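PDB 3EFZ: 14-3-3 protein from Cryptosporidium parvum, which probably binds phosphoserine-containing motifs of partner proteins, as other members of the 14-3-3 family do, and so takes part in cell regulation. Local coordinates for residues N73-I78 against G149-Y154; K169-F174 against T203-D208. All blocks are in the same frame, centred on the assembly; numbering follows the deposited sequence.

Contact 1: residues N73-I78 against G149-Y154; sequences NRVTSI and GDLMRY
Tyr154 reaches from helix 138-158 to Val75 and Thr76 of helix 63-81, and its side chain illustrates how one long aromatic can bridge helices whose local axes come no closer than 11.6 Å, at a crossing angle of 33°. The CA-CB bond already points at the other helix, and CG lies anti to the carbonyl carbon (chi1 -63°), a setting that lays one ring face against the helix's own backbone, with Asp150 O 3.2 Å above the plane near the rim. Farther out, CD2 meets Val75 CG1 at 3.6 Å, the methyl arriving at the ring edge rather than over a face. CE2 comes next and lies near both that methyl and Thr76 OG1. At the tip, OH gives a weak hydrogen bond to Thr76 OG1 at 3.5 Å. The stronger partner of Thr76 OG1 is the carbonyl of Arg72 in its own helix. Leu151 CD2 extends the apolar patch, 4.0 Å from Val75 CG1. The two helices carry Arg79 and Arg153, predicted to contact phosphoserine. Methyl contacts and one weak hydrogen bond make up this buried junction, so apolar packing at the ring edge probably contributes more than polar bonding.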
loop_
_atom_site.group_PDB
_atom_site.type_symbol
_atom_site.label_atom_id
_atom_site.label_comp_id
_atom_site.label_asym_id
_atom_site.label_seq_id
_atom_site.Cartn_x
_atom_site.Cartn_y
_atom_site.Cartn_z
ATOM N N ASN B 73 -0.982 -6.716 -1.576
ATOM C CA ASN B 73 -0.461 -5.781 -0.583
ATOM C C ASN B 73 -1.275 -4.498 -0.644
ATOM O O ASN B 73 -1.725 -3.997 0.385
ATOM C CB ASN B 73 1.026 -5.516 -0.788
ATOM C CG ASN B 73 1.916 -6.711 -0.417
ATOM O OD1 ASN B 73 1.503 -7.657 0.264
ATOM N ND2 ASN B 73 3.165 -6.647 -0.853
ATOM N N ARG B 74 -1.499 -3.989 -1.848
ATOM C CA ARG B 74 -2.429 -2.879 -2.035
ATOM C C ARG B 74 -3.795 -3.082 -1.360
ATOM O O ARG B 74 -4.299 -2.183 -0.699
ATOM C CB ARG B 74 -2.625 -2.603 -3.527
ATOM C CG ARG B 74 -3.942 -1.898 -3.907
ATOM C CD ARG B 74 -3.794 -1.148 -5.234
ATOM N NE ARG B 74 -5.085 -0.730 -5.799
ATOM C CZ ARG B 74 -5.639 0.471 -5.658
ATOM N NH1 ARG B 74 -6.816 0.708 -6.234
ATOM N NH2 ARG B 74 -5.021 1.443 -4.967
ATOM N N VAL B 75 -4.398 -4.239 -1.604
ATOM C CA VAL B 75 -5.742 -4.585 -1.091
ATOM C C VAL B 75 -5.771 -4.646 0.453
ATOM O O VAL B 75 -6.745 -4.256 1.087
ATOM C CB VAL B 75 -6.241 -5.940 -1.714
ATOM C CG1 VAL B 75 -7.271 -6.603 -0.843
ATOM C CG2 VAL B 75 -6.812 -5.720 -3.078
ATOM N N THR B 76 -4.688 -5.144 1.028
ATOM C CA THR B 76 -4.454 -5.115 2.476
ATOM C C THR B 76 -4.338 -3.662 2.965
ATOM O O THR B 76 -4.919 -3.302 4.000
ATOM C CB THR B 76 -3.199 -5.927 2.834
ATOM O OG1 THR B 76 -3.329 -7.239 2.274
ATOM C CG2 THR B 76 -3.041 -6.090 4.338
ATOM N N SER B 77 -3.618 -2.827 2.216
ATOM C CA SER B 77 -3.537 -1.418 2.581
ATOM C C SER B 77 -4.873 -0.691 2.420
ATOM O O SER B 77 -5.175 0.152 3.232
ATOM C CB SER B 77 -2.417 -0.676 1.853
ATOM O OG SER B 77 -1.139 -1.219 2.204
ATOM N N ILE B 78 -5.654 -1.003 1.384
ATOM C CA ILE B 78 -6.982 -0.387 1.206
ATOM C C ILE B 78 -7.860 -0.782 2.400
ATOM O O ILE B 78 -8.495 0.063 3.024
ATOM C CB ILE B 78 -7.630 -0.758 -0.150
ATOM C CG1 ILE B 78 -6.786 -0.232 -1.322
ATOM C CG2 ILE B 78 -9.024 -0.187 -0.251
ATOM C CD1 ILE B 78 -7.123 -0.885 -2.650
ATOM N N GLY B 149 -7.693 -17.626 0.592
ATOM C CA GLY B 149 -8.493 -17.664 1.810
ATOM C C GLY B 149 -8.637 -16.309 2.458
ATOM O O GLY B 149 -9.765 -15.895 2.755
ATOM N N ASP B 150 -7.503 -15.610 2.641
ATOM C CA ASP B 150 -7.476 -14.218 3.108
ATOM C C ASP B 150 -8.305 -13.271 2.246
ATOM O O ASP B 150 -9.088 -12.485 2.777
ATOM C CB ASP B 150 -6.037 -13.663 3.203
ATOM C CG ASP B 150 -5.162 -14.429 4.183
ATOM O OD1 ASP B 150 -5.659 -15.079 5.118
ATOM O OD2 ASP B 150 -3.949 -14.362 4.014
ATOM N N LEU B 151 -8.112 -13.320 0.932
ATOM C CA LEU B 151 -8.871 -12.480 -0.005
ATOM C C LEU B 151 -10.376 -12.765 -0.022
ATOM O O LEU B 151 -11.170 -11.847 -0.152
ATOM C CB LEU B 151 -8.312 -12.576 -1.432
ATOM C CG LEU B 151 -6.896 -12.057 -1.715
ATOM C CD1 LEU B 151 -6.568 -12.349 -3.143
ATOM C CD2 LEU B 151 -6.723 -10.561 -1.413
ATOM N N MET B 152 -10.764 -14.026 0.098
ATOM C CA MET B 152 -12.172 -14.358 0.305
ATOM C C MET B 152 -12.756 -13.778 1.612
ATOM O O MET B 152 -13.903 -13.306 1.647
ATOM C CB MET B 152 -12.377 -15.877 0.247
ATOM C CG MET B 152 -12.376 -16.431 -1.161
ATOM S SD MET B 152 -13.622 -15.652 -2.203
ATOM C CE MET B 152 -12.655 -15.483 -3.683
ATOM N N ARG B 153 -11.956 -13.842 2.681
ATOM C CA ARG B 153 -12.306 -13.264 3.996
ATOM C C ARG B 153 -12.520 -11.760 3.870
ATOM O O ARG B 153 -13.440 -11.204 4.487
ATOM C CB ARG B 153 -11.223 -13.589 5.053
ATOM C CG ARG B 153 -11.376 -12.896 6.426
ATOM C CD ARG B 153 -10.532 -13.588 7.534
ATOM N NE ARG B 153 -9.093 -13.626 7.203
ATOM C CZ ARG B 153 -8.239 -12.637 7.454
ATOM N NH1 ARG B 153 -8.654 -11.529 8.071
ATOM N NH2 ARG B 153 -6.961 -12.752 7.093
ATOM N N TYR B 154 -11.684 -11.106 3.057
ATOM C CA TYR B 154 -11.840 -9.671 2.811
ATOM C C TYR B 154 -13.142 -9.346 2.089
ATOM O O TYR B 154 -13.776 -8.346 2.405
ATOM C CB TYR B 154 -10.674 -9.106 1.997
ATOM C CG TYR B 154 -9.295 -9.166 2.643
ATOM C CD1 TYR B 154 -9.107 -9.499 3.997
ATOM C CD2 TYR B 154 -8.169 -8.849 1.885
ATOM C CE1 TYR B 154 -7.829 -9.530 4.551
ATOM C CE2 TYR B 154 -6.896 -8.859 2.425
ATOM C CZ TYR B 154 -6.727 -9.207 3.741
ATOM O OH TYR B 154 -5.433 -9.189 4.205
#

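Contact 2: residues K169-F174 against T203-D208; sequences KQAVEF and TILKYD
Leu205 of helix 193-207 meets Ala171 and Val172 of helix 161-185 through van der Waals contact alone, a small worked case of one branched side chain set against two consecutive residues. Among the apolar contacts, the CD2 methyl does most of the touching: it lies 3.8 Å from Ala171 CB and 3.7 Å from Val172 CG2, and it also comes within 3.8 Å of the backbone Val172 N. The second methyl, CD1, looks to Ala171 CB at 4.1 Å. Both methyls reach the facing helix with CG of Leu205 anti to the backbone N (chi1 -176°), and the side chain crosses that of Val172 at about a right angle. No hydrogen bond spans the two segments. The charged interaction belongs to one side only: Lys169 NZ and Glu173 OE1, one turn apart on the exposed flank of helix 161-185, form a long salt bridge of 3.5 Å. Met152 of helix 138-158 touches Ala171, Gln170 and Phe174, while Thr203 meets Met217 and Phe219 of helix 213-228. Helix 161-185 of the helical 14-3-3 fold thus packs on both 138-158 and 193-207, with Leu205 close to Arg153, which is predicted to contact phosphoserine.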
loop_
_atom_site.group_PDB
_atom_site.type_symbol
_atom_site.label_atom_id
_atom_site.label_comp_id
_atom_site.label_asym_id
_atom_site.label_seq_id
_atom_site.Cartn_x
_atom_site.Cartn_y
_atom_site.Cartn_z
ATOM N N LYS B 169 -17.812 -19.394 3.065
ATOM C CA LYS B 169 -17.677 -20.801 2.698
ATOM C C LYS B 169 -16.433 -21.065 1.841
ATOM O O LYS B 169 -15.708 -22.008 2.131
ATOM C CB LYS B 169 -18.934 -21.364 2.040
ATOM C CG LYS B 169 -18.817 -22.873 1.856
ATOM C CD LYS B 169 -20.025 -23.528 1.244
ATOM C CE LYS B 169 -19.724 -25.028 1.020
ATOM N NZ LYS B 169 -18.439 -25.227 0.244
ATOM N N GLN B 170 -16.178 -20.231 0.822
ATOM C CA GLN B 170 -14.964 -20.357 -0.008
ATOM C C GLN B 170 -13.685 -20.139 0.786
ATOM O O GLN B 170 -12.674 -20.754 0.477
ATOM C CB GLN B 170 -14.950 -19.392 -1.212
ATOM C CG GLN B 170 -15.972 -19.644 -2.326
ATOM C CD GLN B 170 -15.885 -18.600 -3.452
ATOM O OE1 GLN B 170 -14.906 -18.559 -4.206
ATOM N NE2 GLN B 170 -16.917 -17.764 -3.574
ATOM N N ALA B 171 -13.718 -19.230 1.775
ATOM C CA ALA B 171 -12.561 -18.995 2.670
ATOM C C ALA B 171 -12.248 -20.196 3.555
ATOM O O ALA B 171 -11.081 -20.548 3.743
ATOM C CB ALA B 171 -12.779 -17.741 3.547
ATOM N N VAL B 172 -13.296 -20.789 4.134
ATOM C CA VAL B 172 -13.187 -22.062 4.859
ATOM C C VAL B 172 -12.470 -23.140 4.014
ATOM O O VAL B 172 -11.447 -23.680 4.431
ATOM C CB VAL B 172 -14.577 -22.537 5.346
ATOM C CG1 VAL B 172 -14.541 -23.990 5.855
ATOM C CG2 VAL B 172 -15.075 -21.610 6.429
ATOM N N GLU B 173 -13.006 -23.433 2.832
ATOM C CA GLU B 173 -12.386 -24.352 1.875
ATOM C C GLU B 173 -10.874 -24.118 1.708
ATOM O O GLU B 173 -10.084 -25.060 1.831
ATOM C CB GLU B 173 -12.996 -24.167 0.484
ATOM C CG GLU B 173 -14.492 -24.326 0.329
ATOM C CD GLU B 173 -14.916 -24.084 -1.131
ATOM O OE1 GLU B 173 -15.948 -23.389 -1.360
ATOM O OE2 GLU B 173 -14.206 -24.592 -2.049
ATOM N N PHE B 174 -10.497 -22.868 1.399
ATOM C CA PHE B 174 -9.098 -22.498 1.108
ATOM C C PHE B 174 -8.176 -22.696 2.297
ATOM O O PHE B 174 -7.075 -23.209 2.133
ATOM C CB PHE B 174 -8.973 -21.052 0.567
ATOM C CG PHE B 174 -9.493 -20.870 -0.858
ATOM C CD1 PHE B 174 -10.108 -19.677 -1.248
ATOM C CD2 PHE B 174 -9.376 -21.897 -1.797
ATOM C CE1 PHE B 174 -10.583 -19.497 -2.561
ATOM C CE2 PHE B 174 -9.845 -21.742 -3.111
ATOM C CZ PHE B 174 -10.452 -20.540 -3.498
ATOM N N THR B 203 -8.524 -18.901 12.377
ATOM C CA THR B 203 -9.019 -18.502 13.696
ATOM C C THR B 203 -9.735 -17.149 13.632
ATOM O O THR B 203 -10.798 -17.005 14.226
ATOM C CB THR B 203 -7.888 -18.454 14.754
ATOM O OG1 THR B 203 -7.352 -19.771 14.940
ATOM C CG2 THR B 203 -8.401 -17.938 16.084
ATOM N N ILE B 204 -9.172 -16.192 12.891
ATOM C CA ILE B 204 -9.799 -14.876 12.683
ATOM C C ILE B 204 -11.160 -14.989 11.968
ATOM O O ILE B 204 -12.149 -14.331 12.377
ATOM C CB ILE B 204 -8.851 -13.896 11.944
ATOM C CG1 ILE B 204 -7.618 -13.583 12.800
ATOM C CG2 ILE B 204 -9.582 -12.604 11.571
ATOM C CD1 ILE B 204 -6.491 -12.888 12.028
ATOM N N LEU B 205 -11.218 -15.839 10.937
ATOM C CA LEU B 205 -12.461 -16.107 10.213
ATOM C C LEU B 205 -13.532 -16.674 11.133
ATOM O O LEU B 205 -14.688 -16.234 11.073
ATOM C CB LEU B 205 -12.226 -17.076 9.047
ATOM C CG LEU B 205 -13.386 -17.422 8.103
ATOM C CD1 LEU B 205 -13.744 -16.232 7.186
ATOM C CD2 LEU B 205 -13.016 -18.654 7.267
ATOM N N LYS B 206 -13.137 -17.632 11.974
ATOM C CA LYS B 206 -14.031 -18.266 12.940
ATOM C C LYS B 206 -14.539 -17.283 13.987
ATOM O O LYS B 206 -15.736 -17.261 14.301
ATOM C CB LYS B 206 -13.331 -19.429 13.663
ATOM C CG LYS B 206 -13.030 -20.655 12.811
ATOM C CD LYS B 206 -12.136 -21.611 13.594
ATOM C CE LYS B 206 -11.671 -22.771 12.730
ATOM N NZ LYS B 206 -12.666 -23.862 12.598
ATOM N N TYR B 207 -13.619 -16.495 14.537
ATOM C CA TYR B 207 -13.944 -15.522 15.559
ATOM C C TYR B 207 -14.900 -14.466 15.016
ATOM O O TYR B 207 -15.995 -14.303 15.537
ATOM C CB TYR B 207 -12.668 -14.881 16.132
ATOM C CG TYR B 207 -12.895 -13.944 17.311
ATOM C CD1 TYR B 207 -12.614 -14.352 18.618
ATOM C CD2 TYR B 207 -13.380 -12.644 17.115
ATOM C CE1 TYR B 207 -12.812 -13.483 19.701
ATOM C CE2 TYR B 207 -13.589 -11.780 18.181
ATOM C CZ TYR B 207 -13.303 -12.200 19.471
ATOM O OH TYR B 207 -13.516 -11.333 20.520
ATOM N N ASP B 208 -14.491 -13.765 13.965
ATOM C CA ASP B 208 -15.266 -12.632 13.479
ATOM C C ASP B 208 -16.417 -13.090 12.571
ATOM O O ASP B 208 -17.558 -13.252 13.051
ATOM C CB ASP B 208 -14.355 -11.595 12.805
ATOM C CG ASP B 208 -15.044 -10.260 12.587
ATOM O OD1 ASP B 208 -16.262 -10.157 12.875
ATOM O OD2 ASP B 208 -14.368 -9.307 12.121
#

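Contacts 1 and 2 follow one another along the chain, their centres 13 Å apart, and helix 138-158, which carries one side of contact 1, packs directly on helix 161-185 of contact 2. At Gly149 the helices come close: its O lies 3.6 Å from Ala171 CB and its CA 3.6 Å from Phe174 CB. Arg153 ties both contacts to the predicted phosphoserine site, since its NH1 lies 3.8 Å from Ile204 CG2 and the Leu205 side chain is about 4 Å away at the nearest atoms. Arg79, the other predicted site residue, is about 3 Å from the Tyr154 side chain. Tyr175 OH hydrogen-bonds Arg153 NE, and Asp150 forms a weakly bonded salt bridge with Arg153 NH2, consistent with a second shell positioning it.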